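Local coordinates for lipoprotein (Colwellia psychrerythraea, PDB 3O0Y) that is of unknown function but, as a putative lipoprotein related to the MA clan of metallopeptidases, may be a membrane-anchored, peptidase-like protein, at residues R356-S361 with N427-L432; E344-Y349 with D490-L495. One frame throughout, in Å; residues are numbered along the deposited sequence.

Interaction 1: R356-S361 with N427-L432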
loop_
_atom_site.group_PDB
_atom_site.type_symbol
_atom_site.label_atom_id
_atom_site.label_comp_id
_atom_site.label_asym_id
_atom_site.label_seq_id
_atom_site.Cartn_x
_atom_site.Cartn_y
_atom_site.Cartn_z
ATOM N N ARG A 356 15.047 -21.386 -5.079
ATOM C CA ARG A 356 14.308 -20.526 -4.195
ATOM C C ARG A 356 15.070 -20.261 -2.885
ATOM O O ARG A 356 15.019 -19.148 -2.347
ATOM C CB ARG A 356 12.884 -21.033 -4.006
ATOM C CG ARG A 356 12.050 -20.806 -5.213
ATOM C CD ARG A 356 10.713 -21.580 -5.142
ATOM N NE ARG A 356 9.928 -21.244 -6.335
ATOM C CZ ARG A 356 10.052 -21.800 -7.522
ATOM N NH1 ARG A 356 9.295 -21.390 -8.533
ATOM N NH2 ARG A 356 10.865 -22.818 -7.698
ATOM N N GLU A 357 15.756 -21.275 -2.347
ATOM C CA GLU A 357 16.624 -21.044 -1.215
ATOM C C GLU A 357 17.737 -20.055 -1.471
ATOM O O GLU A 357 18.106 -19.242 -0.558
ATOM C CB GLU A 357 17.257 -22.393 -0.714
ATOM C CG GLU A 357 16.242 -23.324 -0.025
ATOM C CD GLU A 357 16.761 -24.754 0.245
ATOM O OE1 GLU A 357 17.748 -25.210 -0.411
ATOM O OE2 GLU A 357 16.080 -25.442 1.101
ATOM N N GLU A 358 18.282 -20.093 -2.670
ATOM C CA GLU A 358 19.331 -19.162 -3.070
ATOM C C GLU A 358 18.783 -17.746 -3.111
ATOM O O GLU A 358 19.394 -16.811 -2.602
ATOM C CB GLU A 358 19.947 -19.538 -4.421
ATOM C CG GLU A 358 21.220 -18.677 -4.702
ATOM C CD GLU A 358 21.843 -18.904 -6.073
ATOM O OE1 GLU A 358 21.372 -19.759 -6.814
ATOM O OE2 GLU A 358 22.746 -18.132 -6.431
ATOM N N LEU A 359 17.615 -17.553 -3.729
ATOM C CA LEU A 359 16.995 -16.277 -3.762
ATOM C C LEU A 359 16.786 -15.718 -2.357
ATOM O O LEU A 359 17.126 -14.578 -2.060
ATOM C CB LEU A 359 15.689 -16.368 -4.567
ATOM C CG LEU A 359 14.951 -15.119 -4.913
ATOM C CD1 LEU A 359 13.791 -15.430 -6.006
ATOM C CD2 LEU A 359 14.376 -14.452 -3.655
ATOM N N LEU A 360 16.238 -16.531 -1.462
ATOM C CA LEU A 360 15.961 -16.081 -0.095
ATOM C C LEU A 360 17.238 -15.757 0.685
ATOM O O LEU A 360 17.262 -14.768 1.421
ATOM C CB LEU A 360 15.112 -17.106 0.644
ATOM C CG LEU A 360 13.621 -17.178 0.194
ATOM C CD1 LEU A 360 13.003 -18.509 0.730
ATOM C CD2 LEU A 360 12.844 -16.006 0.620
ATOM N N SER A 361 18.298 -16.539 0.459
ATOM C CA SER A 361 19.593 -16.268 1.095
ATOM C C SER A 361 20.186 -14.995 0.572
ATOM O O SER A 361 20.785 -14.199 1.322
ATOM C CB SER A 361 20.601 -17.413 0.888
ATOM O OG SER A 361 19.982 -18.557 1.504
ATOM N N ASN A 427 11.729 -13.082 -11.314
ATOM C CA ASN A 427 12.720 -12.711 -10.288
ATOM C C ASN A 427 14.128 -12.690 -10.810
ATOM O O ASN A 427 15.006 -13.345 -10.242
ATOM C CB ASN A 427 12.652 -13.699 -9.127
ATOM C CG ASN A 427 11.361 -13.547 -8.276
ATOM O OD1 ASN A 427 10.388 -14.335 -8.422
ATOM N ND2 ASN A 427 11.355 -12.582 -7.430
ATOM N N PRO A 428 14.347 -11.986 -11.924
ATOM C CA PRO A 428 15.708 -11.954 -12.437
ATOM C C PRO A 428 16.656 -11.450 -11.357
ATOM O O PRO A 428 16.367 -10.534 -10.580
ATOM C CB PRO A 428 15.637 -10.941 -13.580
ATOM C CG PRO A 428 14.483 -10.035 -13.269
ATOM C CD PRO A 428 13.471 -11.002 -12.593
ATOM N N LYS A 429 17.850 -12.011 -11.329
ATOM C CA LYS A 429 18.762 -11.639 -10.284
ATOM C C LYS A 429 19.062 -10.152 -10.199
ATOM O O LYS A 429 19.349 -9.654 -9.089
ATOM C CB LYS A 429 20.060 -12.389 -10.367
ATOM C CG LYS A 429 19.856 -13.952 -10.237
ATOM C CD LYS A 429 21.198 -14.635 -10.067
ATOM C CE LYS A 429 21.047 -16.168 -9.990
ATOM N NZ LYS A 429 22.345 -16.838 -9.694
ATOM N N PHE A 430 19.109 -9.507 -11.345
ATOM C CA PHE A 430 19.474 -8.055 -11.431
ATOM C C PHE A 430 18.399 -7.112 -10.895
ATOM O O PHE A 430 18.618 -5.924 -10.818
ATOM C CB PHE A 430 19.855 -7.674 -12.854
ATOM C CG PHE A 430 18.817 -7.968 -13.907
ATOM C CD1 PHE A 430 17.678 -7.206 -14.013
ATOM C CD2 PHE A 430 19.030 -8.971 -14.848
ATOM C CE1 PHE A 430 16.756 -7.416 -14.984
ATOM C CE2 PHE A 430 18.081 -9.225 -15.862
ATOM C CZ PHE A 430 16.964 -8.460 -15.954
ATOM N N GLY A 431 17.214 -7.647 -10.568
ATOM C CA GLY A 431 16.157 -6.822 -9.992
ATOM C C GLY A 431 15.917 -6.960 -8.499
ATOM O O GLY A 431 15.135 -6.200 -7.900
ATOM N N LEU A 432 16.599 -7.916 -7.879
ATOM C CA LEU A 432 16.322 -8.226 -6.492
ATOM C C LEU A 432 16.883 -7.248 -5.471
ATOM O O LEU A 432 16.262 -7.064 -4.427
ATOM C CB LEU A 432 16.754 -9.646 -6.211
ATOM C CG LEU A 432 16.400 -10.266 -4.871
ATOM C CD1 LEU A 432 14.874 -10.296 -4.667
ATOM C CD2 LEU A 432 16.984 -11.780 -4.788
HETATM O O HOH W 1 22.918 -15.518 -6.713
#
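Leu359 sends its two methyl branches to different residues of the loop 427-432: CD1 goes to Asn427 and CD2 to Leu432. CD1 of Leu359 rests on Asn427 CB at 3.7 Å, with the two side chains crossing at about a right angle, so the methyl meets the base of the asparagine. The Leu432 side chain arrives at a slant. Its CD2 meets Leu359 CD2 at 3.9 Å, with Leu359 O at the same distance from that methyl. With CG anti to the backbone N (chi1 -171°), Leu359 carries its branches out from helix 353-373 toward the loop, although the nearest backbone approach, Leu359 CA to Lys429 CA, is as wide as 8.2 Å. The side chains therefore bridge most of the gap, and the buried leucine pair forms its apolar centre.

Topologically, this joins helix 353-373 to the connection between strand 416-419 and helix 432-439. The latter helix ends in the His-Glu pair of an HEANPGHH sequence, which resembles the metal-binding motif of clan MA peptidases; its role here is inferred. Leu432 is the first residue of that helix, and Ile363 and Tyr366 of helix 353-373 also touch the leucine.

Polar contact closes the more exposed flank. Glu358 and Lys429 both extend fully beyond CG and cross nearly perpendicularly, meeting only through their ends: Glu358 OE2 stands 3.5 Å from Lys429 NZ, a long salt bridge. A water lies beside the pair, donating to Glu358 OE2 at 2.6 Å and accepting a weak bond from Lys429 NZ at 3.3 Å. The Tyr349 side chain touches both residues.

Interaction 2: E344-Y349 with D490-L495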
loop_
_atom_site.group_PDB
_atom_site.type_symbol
_atom_site.label_atom_id
_atom_site.label_comp_id
_atom_site.label_asym_id
_atom_site.label_seq_id
_atom_site.Cartn_x
_atom_site.Cartn_y
_atom_site.Cartn_z
ATOM N N GLU A 344 18.949 -14.618 -19.872
ATOM C CA GLU A 344 20.230 -15.238 -19.738
ATOM C C GLU A 344 20.399 -16.030 -18.474
ATOM O O GLU A 344 19.948 -15.611 -17.407
ATOM C CB GLU A 344 21.346 -14.169 -19.794
ATOM C CG GLU A 344 21.335 -13.400 -21.125
ATOM C CD GLU A 344 22.383 -12.279 -21.213
ATOM O OE1 GLU A 344 23.142 -12.080 -20.210
ATOM O OE2 GLU A 344 22.391 -11.590 -22.301
ATOM N N PRO A 345 21.061 -17.203 -18.570
ATOM C CA PRO A 345 21.103 -18.020 -17.408
ATOM C C PRO A 345 21.788 -17.414 -16.174
ATOM O O PRO A 345 21.462 -17.783 -15.041
ATOM C CB PRO A 345 21.836 -19.303 -17.868
ATOM C CG PRO A 345 22.341 -19.034 -19.173
ATOM C CD PRO A 345 21.637 -17.868 -19.748
ATOM N N ARG A 346 22.778 -16.537 -16.361
ATOM C CA ARG A 346 23.436 -15.944 -15.257
ATOM C C ARG A 346 22.470 -15.107 -14.395
ATOM O O ARG A 346 22.838 -14.787 -13.299
ATOM C CB ARG A 346 24.595 -15.047 -15.716
ATOM C CG ARG A 346 24.168 -13.912 -16.570
ATOM C CD ARG A 346 25.395 -13.145 -17.122
ATOM N NE ARG A 346 25.025 -12.216 -18.174
ATOM C CZ ARG A 346 25.735 -11.142 -18.537
ATOM N NH1 ARG A 346 26.906 -10.811 -17.938
ATOM N NH2 ARG A 346 25.275 -10.423 -19.515
ATOM N N PHE A 347 21.318 -14.733 -14.921
ATOM C CA PHE A 347 20.336 -13.868 -14.236
ATOM C C PHE A 347 19.124 -14.629 -13.707
ATOM O O PHE A 347 18.152 -13.994 -13.247
ATOM C CB PHE A 347 19.927 -12.655 -15.056
ATOM C CG PHE A 347 21.070 -11.755 -15.426
ATOM C CD1 PHE A 347 21.922 -11.260 -14.429
ATOM C CD2 PHE A 347 21.340 -11.416 -16.755
ATOM C CE1 PHE A 347 22.978 -10.458 -14.766
ATOM C CE2 PHE A 347 22.374 -10.595 -17.075
ATOM C CZ PHE A 347 23.230 -10.145 -16.096
ATOM N N LEU A 348 19.158 -15.956 -13.759
ATOM C CA LEU A 348 17.948 -16.764 -13.405
ATOM C C LEU A 348 18.294 -17.758 -12.334
ATOM O O LEU A 348 19.254 -18.588 -12.472
ATOM C CB LEU A 348 17.434 -17.518 -14.623
ATOM C CG LEU A 348 16.864 -16.698 -15.748
ATOM C CD1 LEU A 348 16.712 -17.613 -16.984
ATOM C CD2 LEU A 348 15.589 -15.980 -15.268
ATOM N N TYR A 349 17.543 -17.733 -11.234
ATOM C CA TYR A 349 17.594 -18.801 -10.288
ATOM C C TYR A 349 16.941 -20.036 -10.850
ATOM O O TYR A 349 15.988 -19.949 -11.665
ATOM C CB TYR A 349 16.874 -18.389 -8.966
ATOM C CG TYR A 349 17.457 -17.216 -8.235
ATOM C CD1 TYR A 349 18.596 -17.376 -7.477
ATOM C CD2 TYR A 349 16.918 -15.952 -8.368
ATOM C CE1 TYR A 349 19.140 -16.304 -6.800
ATOM C CE2 TYR A 349 17.437 -14.848 -7.674
ATOM C CZ TYR A 349 18.574 -15.050 -6.919
ATOM O OH TYR A 349 19.149 -13.986 -6.263
ATOM N N ASP A 490 28.613 -3.947 -9.820
ATOM C CA ASP A 490 27.314 -4.547 -10.111
ATOM C C ASP A 490 26.483 -3.763 -11.112
ATOM O O ASP A 490 25.404 -3.245 -10.792
ATOM C CB ASP A 490 26.535 -4.852 -8.831
ATOM C CG ASP A 490 25.251 -5.676 -9.054
ATOM O OD1 ASP A 490 25.026 -6.272 -10.135
ATOM O OD2 ASP A 490 24.445 -5.747 -8.091
ATOM N N PRO A 491 26.983 -3.665 -12.356
ATOM C CA PRO A 491 26.276 -2.860 -13.359
ATOM C C PRO A 491 24.905 -3.377 -13.730
ATOM O O PRO A 491 23.984 -2.568 -13.977
ATOM C CB PRO A 491 27.206 -2.924 -14.600
ATOM C CG PRO A 491 28.089 -4.121 -14.361
ATOM C CD PRO A 491 28.278 -4.172 -12.866
ATOM N N PHE A 492 24.710 -4.674 -13.699
ATOM C CA PHE A 492 23.371 -5.195 -14.030
ATOM C C PHE A 492 22.370 -4.962 -12.925
ATOM O O PHE A 492 21.219 -4.622 -13.216
ATOM C CB PHE A 492 23.436 -6.631 -14.506
ATOM C CG PHE A 492 24.238 -6.789 -15.782
ATOM C CD1 PHE A 492 23.730 -6.421 -16.970
ATOM C CD2 PHE A 492 25.534 -7.254 -15.745
ATOM C CE1 PHE A 492 24.444 -6.565 -18.157
ATOM C CE2 PHE A 492 26.286 -7.372 -16.922
ATOM C CZ PHE A 492 25.738 -7.008 -18.127
ATOM N N GLY A 493 22.787 -5.082 -11.657
ATOM C CA GLY A 493 21.895 -4.674 -10.558
ATOM C C GLY A 493 21.524 -3.216 -10.628
ATOM O O GLY A 493 20.412 -2.820 -10.323
ATOM N N ASP A 494 22.480 -2.377 -11.044
ATOM C CA ASP A 494 22.208 -0.966 -11.238
ATOM C C ASP A 494 21.172 -0.752 -12.303
ATOM O O ASP A 494 20.246 0.019 -12.145
ATOM C CB ASP A 494 23.517 -0.230 -11.589
ATOM C CG ASP A 494 23.411 1.269 -11.491
ATOM O OD1 ASP A 494 22.597 1.795 -10.691
ATOM O OD2 ASP A 494 24.223 1.964 -12.208
ATOM N N LEU A 495 21.286 -1.470 -13.388
ATOM C CA LEU A 495 20.203 -1.451 -14.382
ATOM C C LEU A 495 18.868 -1.894 -13.877
ATOM O O LEU A 495 17.837 -1.306 -14.272
ATOM C CB LEU A 495 20.601 -2.283 -15.614
ATOM C CG LEU A 495 21.667 -1.740 -16.562
ATOM C CD1 LEU A 495 22.198 -2.806 -17.559
ATOM C CD2 LEU A 495 21.077 -0.509 -17.365
#
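Phe492, in the first turn of helix 491-515, receives both Arg346 and Phe347. Asp490, at the N-cap position just before the helix, accepts through OD1 from Gly493 N at 3.0 Å, the N-H lying 60° out of the carboxylate plane, while OD2 of the same aspartate is paired with Lys433. At Phe492 the contact proper begins. Phe347 CZ stands 3.5 Å from Phe492 CG, over one face but toward the rim near CB; the ring planes are inclined at 55°, an oblique aromatic pair. Arg346 comes to the same face near the far end of the ring: its CZ is 4.6 Å from the Phe492 centroid and 32° off the normal, an off-centre cation-pi contact, with NH1 closest to CE2. The guanidinium is held in place by a salt bridge in which NE and NH2 of Arg346 grip Glu344 OE1 side-on, at 2.8 Å each, both bonds nearly in the guanidinium plane. Phe347 CZ also lies over a face of that guanidinium, offset toward its rim, so that both groups sit side by side over one face of the Phe492 ring. The arrangement is an Asp N-cap opening a helix whose first turn offers an aromatic ring to a salt-bridged arginine in a cation-pi contact.

In the fold
Interactions 1 and 2 have centres about 10 Å apart, and the loop 344-349 of interaction 2 runs alongside 427-432 of interaction 1. Lys429 N lies 2.8 Å from Phe347 O, a probable hydrogen bond that couples the two loops directly. Phe430 fills the join: its CD2 is 3.5 Å from Phe347 CG, and its CB is 3.4 Å from Phe492 O, while Phe430 and Phe347 set their rings edge-to-face. Leu432 CD2 also packs 3.4 Å from Tyr349 OH. A glycerol, probably from the crystallisation liquor, lies about 4 Å from the Lys429 side chain, and glycerol also lies about 4 Å from that of Phe347. Any link between these contacts and a peptidase-like site is inference.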